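Local coordinates for nucleocapsid protein (Sin Nombre virus, PDB 2IC6) that probably packages the viral RNA genome, its N-terminal part folding into an antiparallel coiled coil of two helices, at residues D12-T15 / L16-R20; L57-K60 / L61-K65; K27-D30 / A31-A34; S45-Q48 / S49-A53. The protein carries 1 engineered substitution. All blocks are in the same frame, centred on the assembly; numbering follows the deposited sequence. Where two conformers were deposited one is given.

Interaction 1 (D12-T15 / L16-R20). Engineered in segment 16-20: Arg20 (natural residue Gln).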
loop_
_atom_site.group_PDB
_atom_site.type_symbol
_atom_site.label_atom_id
_atom_site.label_comp_id
_atom_site.label_asym_id
_atom_site.label_seq_id
_atom_site.Cartn_x
_atom_site.Cartn_y
_atom_site.Cartn_z
ATOM N N ASP A 12 -8.268 -8.784 -9.633
ATOM C CA ASP A 12 -9.170 -7.909 -8.900
ATOM C C ASP A 12 -8.607 -7.566 -7.555
ATOM O O ASP A 12 -8.800 -6.451 -7.085
ATOM C CB ASP A 12 -10.553 -8.539 -8.801
ATOM C CG ASP A 12 -11.308 -8.515 -10.127
ATOM O OD1 ASP A 12 -10.924 -7.833 -11.105
ATOM O OD2 ASP A 12 -12.327 -9.227 -10.208
ATOM N N ASN A 13 -7.928 -8.515 -6.917
ATOM C CA ASN A 13 -7.316 -8.220 -5.634
ATOM C C ASN A 13 -6.164 -7.233 -5.780
ATOM O O ASN A 13 -5.990 -6.357 -4.942
ATOM C CB ASN A 13 -6.885 -9.529 -4.999
ATOM C CG ASN A 13 -6.721 -9.475 -3.509
ATOM O OD1 ASN A 13 -6.133 -10.418 -2.936
ATOM N ND2 ASN A 13 -7.225 -8.463 -2.879
ATOM N N ILE A 14 -5.393 -7.324 -6.855
ATOM C CA ILE A 14 -4.352 -6.357 -7.125
ATOM C C ILE A 14 -5.039 -5.014 -7.277
ATOM O O ILE A 14 -4.584 -4.029 -6.722
ATOM C CB ILE A 14 -3.521 -6.757 -8.373
ATOM C CG1 ILE A 14 -2.644 -7.980 -8.024
ATOM C CG2 ILE A 14 -2.652 -5.606 -8.934
ATOM C CD1 ILE A 14 -1.994 -8.665 -9.259
ATOM N N THR A 15 -6.106 -4.927 -8.061
ATOM C CA THR A 15 -6.820 -3.602 -8.178
ATOM C C THR A 15 -7.250 -3.028 -6.862
ATOM O O THR A 15 -7.070 -1.819 -6.619
ATOM C CB THR A 15 -8.071 -3.765 -9.026
ATOM O OG1 THR A 15 -7.608 -4.171 -10.300
ATOM C CG2 THR A 15 -8.940 -2.467 -9.130
ATOM N N LEU A 16 -7.892 -3.797 -6.019
ATOM C CA LEU A 16 -8.375 -3.318 -4.741
ATOM C C LEU A 16 -7.199 -2.826 -3.948
ATOM O O LEU A 16 -7.276 -1.753 -3.333
ATOM C CB LEU A 16 -9.105 -4.414 -4.026
ATOM C CG LEU A 16 -9.642 -4.090 -2.653
ATOM C CD1 LEU A 16 -10.602 -2.973 -2.788
ATOM C CD2 LEU A 16 -10.233 -5.368 -2.085
ATOM N N HIS A 17 -6.090 -3.579 -3.979
ATOM C CA HIS A 17 -4.922 -3.133 -3.221
ATOM C C HIS A 17 -4.256 -1.893 -3.818
ATOM O O HIS A 17 -3.789 -1.062 -3.024
ATOM C CB HIS A 17 -3.975 -4.295 -3.019
ATOM C CG HIS A 17 -4.433 -5.266 -1.959
ATOM N ND1 HIS A 17 -5.346 -6.266 -2.223
ATOM C CD2 HIS A 17 -4.095 -5.402 -0.649
ATOM C CE1 HIS A 17 -5.539 -6.968 -1.112
ATOM N NE2 HIS A 17 -4.797 -6.465 -0.145
ATOM N N GLU A 18 -4.206 -1.777 -5.148
ATOM C CA GLU A 18 -3.663 -0.587 -5.756
ATOM C C GLU A 18 -4.494 0.636 -5.397
ATOM O O GLU A 18 -3.967 1.734 -5.137
ATOM C CB GLU A 18 -3.651 -0.724 -7.262
ATOM C CG GLU A 18 -2.680 -1.697 -7.772
ATOM C CD GLU A 18 -1.251 -1.289 -7.779
ATOM O OE1 GLU A 18 -0.433 -2.029 -8.413
ATOM O OE2 GLU A 18 -0.843 -0.241 -7.191
ATOM N N GLN A 19 -5.816 0.495 -5.366
ATOM C CA GLN A 19 -6.687 1.593 -4.980
ATOM C C GLN A 19 -6.444 1.977 -3.532
ATOM O O GLN A 19 -6.340 3.180 -3.204
ATOM C CB GLN A 19 -8.152 1.231 -5.244
ATOM C CG GLN A 19 -8.417 1.044 -6.730
ATOM C CD GLN A 19 -9.876 0.770 -7.057
ATOM O OE1 GLN A 19 -10.631 0.321 -6.202
ATOM N NE2 GLN A 19 -10.265 0.971 -8.301
ATOM N N ARG A 20 -6.348 0.979 -2.633
ATOM C CA ARG A 20 -6.091 1.274 -1.234
ATOM C C ARG A 20 -4.684 1.914 -1.067
ATOM O O ARG A 20 -4.510 2.744 -0.221
ATOM C CB ARG A 20 -6.149 -0.004 -0.455
ATOM C CG ARG A 20 -7.421 -0.513 -0.303
ATOM C CD ARG A 20 -7.440 -1.665 0.689
ATOM N NE ARG A 20 -7.478 -2.937 0.017
ATOM C CZ ARG A 20 -7.772 -4.076 0.620
ATOM N NH1 ARG A 20 -8.044 -4.083 1.906
ATOM N NH2 ARG A 20 -7.804 -5.197 -0.066
#

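Interaction 2 (L57-K60 / L61-K65)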
loop_
_atom_site.group_PDB
_atom_site.type_symbol
_atom_site.label_atom_id
_atom_site.label_comp_id
_atom_site.label_asym_id
_atom_site.label_seq_id
_atom_site.Cartn_x
_atom_site.Cartn_y
_atom_site.Cartn_z
ATOM N N LEU A 57 0.959 -2.485 2.430
ATOM C CA LEU A 57 0.240 -2.646 1.147
ATOM C C LEU A 57 1.180 -2.927 0.001
ATOM O O LEU A 57 0.892 -3.779 -0.834
ATOM C CB LEU A 57 -0.568 -1.375 0.864
ATOM C CG LEU A 57 -1.880 -1.230 1.596
ATOM C CD1 LEU A 57 -2.386 0.213 1.528
ATOM C CD2 LEU A 57 -2.929 -2.197 1.059
ATOM N N GLU A 58 2.307 -2.243 -0.017
ATOM C CA GLU A 58 3.264 -2.475 -1.067
ATOM C C GLU A 58 3.800 -3.922 -0.971
ATOM O O GLU A 58 3.953 -4.606 -2.009
ATOM C CB GLU A 58 4.434 -1.483 -0.967
ATOM C CG GLU A 58 4.034 -0.109 -1.438
ATOM C CD GLU A 58 4.933 1.016 -1.131
ATOM O OE1 GLU A 58 5.759 0.884 -0.210
ATOM O OE2 GLU A 58 4.727 2.060 -1.781
ATOM N N THR A 59 4.060 -4.431 0.218
ATOM C CA THR A 59 4.488 -5.796 0.366
ATOM C C THR A 59 3.477 -6.771 -0.175
ATOM O O THR A 59 3.819 -7.703 -0.909
ATOM C CB THR A 59 4.879 -6.096 1.818
ATOM O OG1 THR A 59 5.979 -5.279 2.151
ATOM C CG2 THR A 59 5.183 -7.561 2.052
ATOM N N LYS A 60 2.238 -6.612 0.233
ATOM C CA LYS A 60 1.187 -7.470 -0.233
ATOM C C LYS A 60 1.006 -7.412 -1.737
ATOM O O LYS A 60 0.898 -8.450 -2.393
ATOM C CB LYS A 60 -0.119 -7.071 0.467
ATOM C CG LYS A 60 -1.345 -7.852 0.003
ATOM C CD LYS A 60 -1.333 -9.281 0.367
ATOM C CE LYS A 60 -2.558 -10.010 -0.198
ATOM N NZ LYS A 60 -2.657 -11.344 0.398
ATOM N N LEU A 61 1.066 -6.222 -2.329
ATOM C CA LEU A 61 1.041 -6.088 -3.772
ATOM C C LEU A 61 2.158 -6.782 -4.474
ATOM O O LEU A 61 1.943 -7.404 -5.522
ATOM C CB LEU A 61 1.037 -4.597 -4.142
ATOM C CG LEU A 61 -0.327 -3.957 -4.114
ATOM C CD1 LEU A 61 -0.199 -2.406 -3.981
ATOM C CD2 LEU A 61 -1.177 -4.425 -5.311
ATOM N N GLY A 62 3.345 -6.709 -3.924
ATOM C CA GLY A 62 4.455 -7.398 -4.566
ATOM C C GLY A 62 4.245 -8.899 -4.593
ATOM O O GLY A 62 4.587 -9.548 -5.586
ATOM N N GLU A 63 3.707 -9.450 -3.515
ATOM C CA GLU A 63 3.383 -10.866 -3.460
ATOM C C GLU A 63 2.335 -11.223 -4.506
ATOM O O GLU A 63 2.516 -12.203 -5.256
ATOM C CB GLU A 63 2.903 -11.253 -2.095
ATOM C CG GLU A 63 3.851 -11.108 -0.923
ATOM C CD GLU A 63 3.135 -11.251 0.462
ATOM O OE1 GLU A 63 3.735 -10.799 1.452
ATOM O OE2 GLU A 63 2.007 -11.808 0.565
ATOM N N LEU A 64 1.245 -10.472 -4.553
ATOM C CA LEU A 64 0.192 -10.722 -5.487
ATOM C C LEU A 64 0.717 -10.669 -6.950
ATOM O O LEU A 64 0.395 -11.517 -7.782
ATOM C CB LEU A 64 -0.926 -9.729 -5.337
ATOM C CG LEU A 64 -1.785 -9.830 -4.077
ATOM C CD1 LEU A 64 -2.662 -8.578 -3.952
ATOM C CD2 LEU A 64 -2.679 -11.102 -4.142
ATOM N N LYS A 65 1.539 -9.665 -7.254
ATOM C CA LYS A 65 2.007 -9.472 -8.599
ATOM C C LYS A 65 2.954 -10.602 -9.005
ATOM O O LYS A 65 2.902 -11.113 -10.145
ATOM C CB LYS A 65 2.679 -8.117 -8.730
ATOM C CG LYS A 65 1.726 -6.962 -8.665
ATOM C CD LYS A 65 2.420 -5.639 -8.628
ATOM C CE LYS A 65 1.435 -4.536 -8.604
ATOM N NZ LYS A 65 2.025 -3.210 -8.621
HETATM O O HOH W 1 -0.230 -12.605 -0.646
#

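Interaction 3 (K27-D30 / A31-A34)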
loop_
_atom_site.group_PDB
_atom_site.type_symbol
_atom_site.label_atom_id
_atom_site.label_comp_id
_atom_site.label_asym_id
_atom_site.label_seq_id
_atom_site.Cartn_x
_atom_site.Cartn_y
_atom_site.Cartn_z
ATOM N N LYS A 27 -3.012 9.751 2.639
ATOM C CA LYS A 27 -2.986 9.924 4.086
ATOM C C LYS A 27 -1.544 10.048 4.607
ATOM O O LYS A 27 -1.265 10.823 5.506
ATOM C CB LYS A 27 -3.748 8.762 4.759
ATOM C CG LYS A 27 -5.234 8.736 4.475
ATOM C CD LYS A 27 -5.858 7.443 4.921
ATOM C CE LYS A 27 -7.312 7.402 4.736
ATOM N NZ LYS A 27 -7.880 7.862 6.024
ATOM N N LEU A 28 -0.626 9.284 4.014
ATOM C CA LEU A 28 0.775 9.430 4.349
ATOM C C LEU A 28 1.308 10.808 3.990
ATOM O O LEU A 28 2.005 11.421 4.803
ATOM C CB LEU A 28 1.583 8.318 3.647
ATOM C CG LEU A 28 3.088 8.424 3.778
ATOM C CD1 LEU A 28 3.517 8.405 5.233
ATOM C CD2 LEU A 28 3.752 7.344 2.963
ATOM N N LYS A 29 0.992 11.306 2.799
ATOM C CA LYS A 29 1.463 12.638 2.390
ATOM C C LYS A 29 0.981 13.683 3.380
ATOM O O LYS A 29 1.760 14.574 3.753
ATOM C CB LYS A 29 0.979 12.960 0.974
ATOM C CG LYS A 29 1.638 12.112 -0.074
ATOM C CD LYS A 29 1.099 12.395 -1.527
ATOM C CE LYS A 29 1.540 11.387 -2.528
ATOM N NZ LYS A 29 1.088 11.922 -3.823
ATOM N N ASP A 30 -0.272 13.590 3.817
ATOM C CA ASP A 30 -0.796 14.528 4.795
ATOM C C ASP A 30 0.028 14.447 6.084
ATOM O O ASP A 30 0.359 15.480 6.706
ATOM C CB ASP A 30 -2.270 14.128 5.183
ATOM C CG ASP A 30 -3.368 14.123 4.087
ATOM O OD1 ASP A 30 -4.494 13.488 4.303
ATOM O OD2 ASP A 30 -3.210 14.767 3.109
ATOM N N ALA A 31 0.287 13.215 6.558
ATOM C CA ALA A 31 1.013 13.055 7.815
ATOM C C ALA A 31 2.470 13.541 7.677
ATOM O O ALA A 31 2.998 14.121 8.664
ATOM C CB ALA A 31 0.980 11.605 8.245
ATOM N N GLU A 32 3.109 13.337 6.540
ATOM C CA GLU A 32 4.501 13.798 6.373
ATOM C C GLU A 32 4.584 15.300 6.452
ATOM O O GLU A 32 5.469 15.851 7.057
ATOM C CB GLU A 32 4.960 13.456 4.954
ATOM C CG GLU A 32 5.141 12.147 4.697
ATOM C CD GLU A 32 5.365 11.999 3.227
ATOM O OE1 GLU A 32 4.921 12.702 2.310
ATOM O OE2 GLU A 32 6.065 11.104 3.013
ATOM N N ARG A 33 3.640 15.959 5.821
ATOM C CA ARG A 33 3.639 17.410 5.797
ATOM C C ARG A 33 3.456 17.958 7.183
ATOM O O ARG A 33 4.128 18.920 7.578
ATOM C CB ARG A 33 2.578 17.954 4.863
ATOM C CG ARG A 33 2.637 19.420 4.695
ATOM C CD ARG A 33 4.006 19.954 4.216
ATOM N NE ARG A 33 3.914 21.416 4.018
ATOM C CZ ARG A 33 4.940 22.268 4.039
ATOM N NH1 ARG A 33 4.753 23.565 3.864
ATOM N NH2 ARG A 33 6.168 21.808 4.157
ATOM N N ALA A 34 2.581 17.335 7.974
ATOM C CA ALA A 34 2.350 17.793 9.358
ATOM C C ALA A 34 3.624 17.710 10.166
ATOM O O ALA A 34 3.949 18.611 10.968
ATOM C CB ALA A 34 1.244 16.983 10.026
#

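Interaction 4 (S45-Q48 / S49-A53)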
loop_
_atom_site.group_PDB
_atom_site.type_symbol
_atom_site.label_atom_id
_atom_site.label_comp_id
_atom_site.label_asym_id
_atom_site.label_seq_id
_atom_site.Cartn_x
_atom_site.Cartn_y
_atom_site.Cartn_z
ATOM N N SER A 45 3.917 10.022 15.619
ATOM C CA SER A 45 3.236 8.775 15.735
ATOM C C SER A 45 2.246 8.546 14.576
ATOM O O SER A 45 2.173 7.436 14.007
ATOM C CB SER A 45 2.554 8.679 17.095
ATOM O OG SER A 45 1.775 7.517 17.175
ATOM N N THR A 46 1.512 9.560 14.170
ATOM C CA THR A 46 0.604 9.449 13.052
ATOM C C THR A 46 1.409 9.030 11.811
ATOM O O THR A 46 1.016 8.158 11.056
ATOM C CB THR A 46 -0.079 10.803 12.783
ATOM O OG1 THR A 46 -0.771 11.250 13.947
ATOM C CG2 THR A 46 -1.040 10.732 11.591
ATOM N N LEU A 47 2.524 9.696 11.610
ATOM C CA LEU A 47 3.388 9.402 10.471
ATOM C C LEU A 47 3.916 7.950 10.491
ATOM O O LEU A 47 3.887 7.265 9.449
ATOM C CB LEU A 47 4.547 10.393 10.442
ATOM C CG LEU A 47 5.538 10.236 9.299
ATOM C CD1 LEU A 47 4.840 10.280 7.924
ATOM C CD2 LEU A 47 6.664 11.259 9.458
ATOM N N GLN A 48 4.377 7.503 11.635
ATOM C CA GLN A 48 4.846 6.133 11.783
ATOM C C GLN A 48 3.772 5.154 11.342
ATOM O O GLN A 48 4.053 4.192 10.621
ATOM C CB GLN A 48 5.244 5.930 13.202
ATOM C CG GLN A 48 5.762 4.564 13.610
ATOM C CD GLN A 48 6.099 4.472 15.135
ATOM O OE1 GLN A 48 5.696 5.338 15.968
ATOM N NE2 GLN A 48 6.746 3.368 15.505
ATOM N N SER A 49 2.539 5.370 11.795
ATOM C CA SER A 49 1.457 4.498 11.436
ATOM C C SER A 49 1.121 4.529 9.948
ATOM O O SER A 49 0.890 3.484 9.327
ATOM C CB SER A 49 0.218 4.826 12.247
ATOM O OG SER A 49 0.384 4.559 13.634
ATOM N N ARG A 50 1.033 5.709 9.352
ATOM C CA ARG A 50 0.716 5.810 7.942
ATOM C C ARG A 50 1.823 5.162 7.099
ATOM O O ARG A 50 1.523 4.560 6.074
ATOM C CB ARG A 50 0.492 7.263 7.528
ATOM C CG ARG A 50 -0.715 7.932 8.155
ATOM C CD ARG A 50 -1.994 7.167 7.932
ATOM N NE ARG A 50 -3.155 7.960 8.348
ATOM C CZ ARG A 50 -4.376 7.487 8.436
ATOM N NH1 ARG A 50 -4.616 6.208 8.243
ATOM N NH2 ARG A 50 -5.384 8.258 8.786
ATOM N N ARG A 51 3.077 5.331 7.499
ATOM C CA ARG A 51 4.200 4.693 6.786
ATOM C C ARG A 51 4.016 3.205 6.774
ATOM O O ARG A 51 4.201 2.528 5.759
ATOM C CB ARG A 51 5.531 5.115 7.398
ATOM C CG ARG A 51 5.945 6.486 7.036
ATOM C CD ARG A 51 7.205 6.900 7.775
ATOM N NE ARG A 51 7.685 8.179 7.236
ATOM C CZ ARG A 51 8.758 8.812 7.702
ATOM N NH1 ARG A 51 9.366 8.349 8.760
ATOM N NH2 ARG A 51 9.220 9.904 7.059
ATOM N N ALA A 52 3.706 2.618 7.925
ATOM C CA ALA A 52 3.579 1.161 8.026
ATOM C C ALA A 52 2.443 0.666 7.174
ATOM O O ALA A 52 2.502 -0.420 6.585
ATOM C CB ALA A 52 3.425 0.708 9.521
ATOM N N ALA A 53 1.337 1.418 7.117
ATOM C CA ALA A 53 0.203 1.015 6.326
ATOM C C ALA A 53 0.567 0.980 4.838
ATOM O O ALA A 53 0.172 0.014 4.129
ATOM C CB ALA A 53 -1.000 1.951 6.581
#

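Interaction 1 (D12-T15 / L16-R20)
His17 reaches back one turn of helix 6-37 to the carbonyl of Asn13 and grips it twice, once through its backbone and once through its ring. CB lies 3.5 Å from Asn13 O and also leans on Leu61 of the partner helix. CG is likewise 3.5 Å from Asn13 O. With CG turned anti to the carbonyl carbon (chi1 -76°), the ring is swung back toward the N-terminal end of the helix. ND1 then gives its hydrogen to Asn13 O at 2.8 Å. With the acceptor almost in the ring plane, this bond should help hold the ring's rotation about CB-CG. The backbone bond from His17 N to Asn13 O is 2.9 Å long, and the two donors arrive from opposite faces of the carbonyl plane. Beyond ND1, the amide of Asn13 sits by CE1 with its plane 68° from that of the ring, but so close that its exact placement is doubtful. NH2 of the engineered Arg20 lies over the CE1-NE2 side of one ring face, 3.3 Å from His17 NE2.

The neighbouring pairs are looser. Ile14 CG2 and Glu18 CG run side by side at 4.1 Å, while the carboxylate of Glu18 goes on to a salt bridge with Lys65. Thr15 CG2 meets Gln19 NE2 at 3.8 Å, and the threonine hydroxyl is bonded to Gln11 O. Ile14 packs on Leu64 and Leu68 of helix 41-74 and His17 on Leu61, a three-residue spacing that fits the 3-4 pattern of coiled-coil core positions.

Interaction 2 (L57-K60 / L61-K65)
Lys60 brings the far end of its aliphatic chain over Leu64, one turn further along helix 41-74. CE does the touching, 4.0 Å from both CG and CD1 of Leu64, and slightly further from CD2, so the methylene rests over the branch of the leucine. The path is set early: CG is anti to the backbone N (chi1 177°), a bend at chi2 (68°) turns the chain along the helix, and the rest runs straight. Leu64 also keeps its CG 3.5 Å from Lys60 O, the oxygen that accepts its own backbone N-H.

At the tip, Lys60 NZ does not meet Glu63 directly. The charged atoms NZ and OE2 stay 4.7 Å apart, and one water fills in, accepting from Lys60 NZ at 2.9 Å and donating to Glu63 OE2 at 2.7 Å. The two side chains cross at about a right angle. The other carboxylate oxygen, Glu63 OE1, lies 3.6 Å from the methyl CG2 of Thr59, whose hydroxyl is bonded back to Ser55 O. Between CB and the carboxylate, Glu63 CG passes 3.4 Å from Thr59 O.

Toward helix 6-37 this helix presents leucines: Leu57 on Thr24, Leu61 on His17 and Leu64 on Ile14, while Lys60 also brushes His17. Glu58 reaches over to a salt bridge with Arg25. Lys60 thus plays two parts, its CE methylene adding to the apolar surface of Leu64 and its ammonium probably drawing on the charge of Glu63 through the water, an attraction likely weaker than if the charged atoms met.

Interaction 3 (K27-D30 / A31-A34)
In the antiparallel coiled coil, Leu28 and Glu32 stand one turn apart on helix 6-37, on the side that meets Leu47 of helix 41-74. Their side chains slant across each other: Leu28 CD1 comes to 4.1 Å from Glu32 CG. That CG is held close to the helix, 3.2 Å from Leu28 O, the oxygen that also accepts the N-H of Glu32. A chi1 of -70° puts CG beside the backbone N, which sends the glutamate chain back along the preceding turn, and its carboxylate straddles two neighbours. OE2 lies 4.1 Å from Leu28 CG, and OE1 lies 3.5 Å from Lys29 CA. Lys29 runs alongside but extends outward, leaving its NZ 7.3 Å from Glu32 OE1.

Ala31, small and buried, sets its CB 3.6 Å from both Lys27 O and Leu28 O. The polar ends of Asp30 and Arg33 find partners beyond the segments, in Gln26 and Glu36.

Glu32 therefore touches the preceding turn through its methylenes and through carbon contacts of its carboxylate, not through a salt bridge to Lys29; any pull between those two charges is probably weak.

Interaction 4 (S45-Q48 / S49-A53)
Arg51 N gives its hydrogen to Leu47 O at 2.9 Å, and at the start of the segment Ser45 O takes the N-H of Ser49 at 3.0 Å. Ser49 OG lies 3.4 Å from Ser45 O, a weak bond at most and not a settled one. Arg50 N is bonded to Thr46 O, and CG of Arg50 passes 3.4 Å from Thr46 O. The hydroxyl of Thr46 turns back to Val42 O.

The backbone bonds are the regular i to i+4 set of helix 41-74 in the antiparallel coiled coil, near the turn that joins it to helix 6-37. Leu47 is the buried residue here, packed against Leu28 and Val35 of the partner helix.

Outward from the backbone, Leu47 carries Arg51. A chi1 of -76° and a straight run from CG to NE carry the arginine past Leu47 O and over the isobutyl group. NE sits 3.6 Å from Leu47 CD1. The guanidinium then lies flat over the other methyl: Leu47 CD2 is 3.6 Å above its plane, close to the centre, and 3.7 Å from Arg51 CZ. It is a contact of methyl against planar face; the N-H bonds, lying in the guanidinium plane, point out around its rim and none is directed at the methyl. Lower on the chain, CG of Arg51 also packs on Leu28 of helix 6-37.

From the N terminus the chain meets interaction 1, then interaction 3, both on helix 6-37, turns at residues 38-40, and comes back through interaction 4 and interaction 2 on helix 41-74. The bonds in each close single turns of its own helix; the four follow in series, none nested and none crossing. Pairing comes from the hairpin. Interactions 3 and 4, either side of the turn, have centres about 9 Å apart and touch through leucine packing and through Lys27 against Arg50. Interactions 1 and 2 face each other toward the two termini, joined by a salt bridge and by apolar packing. Together the two pairs tie the helices at two levels.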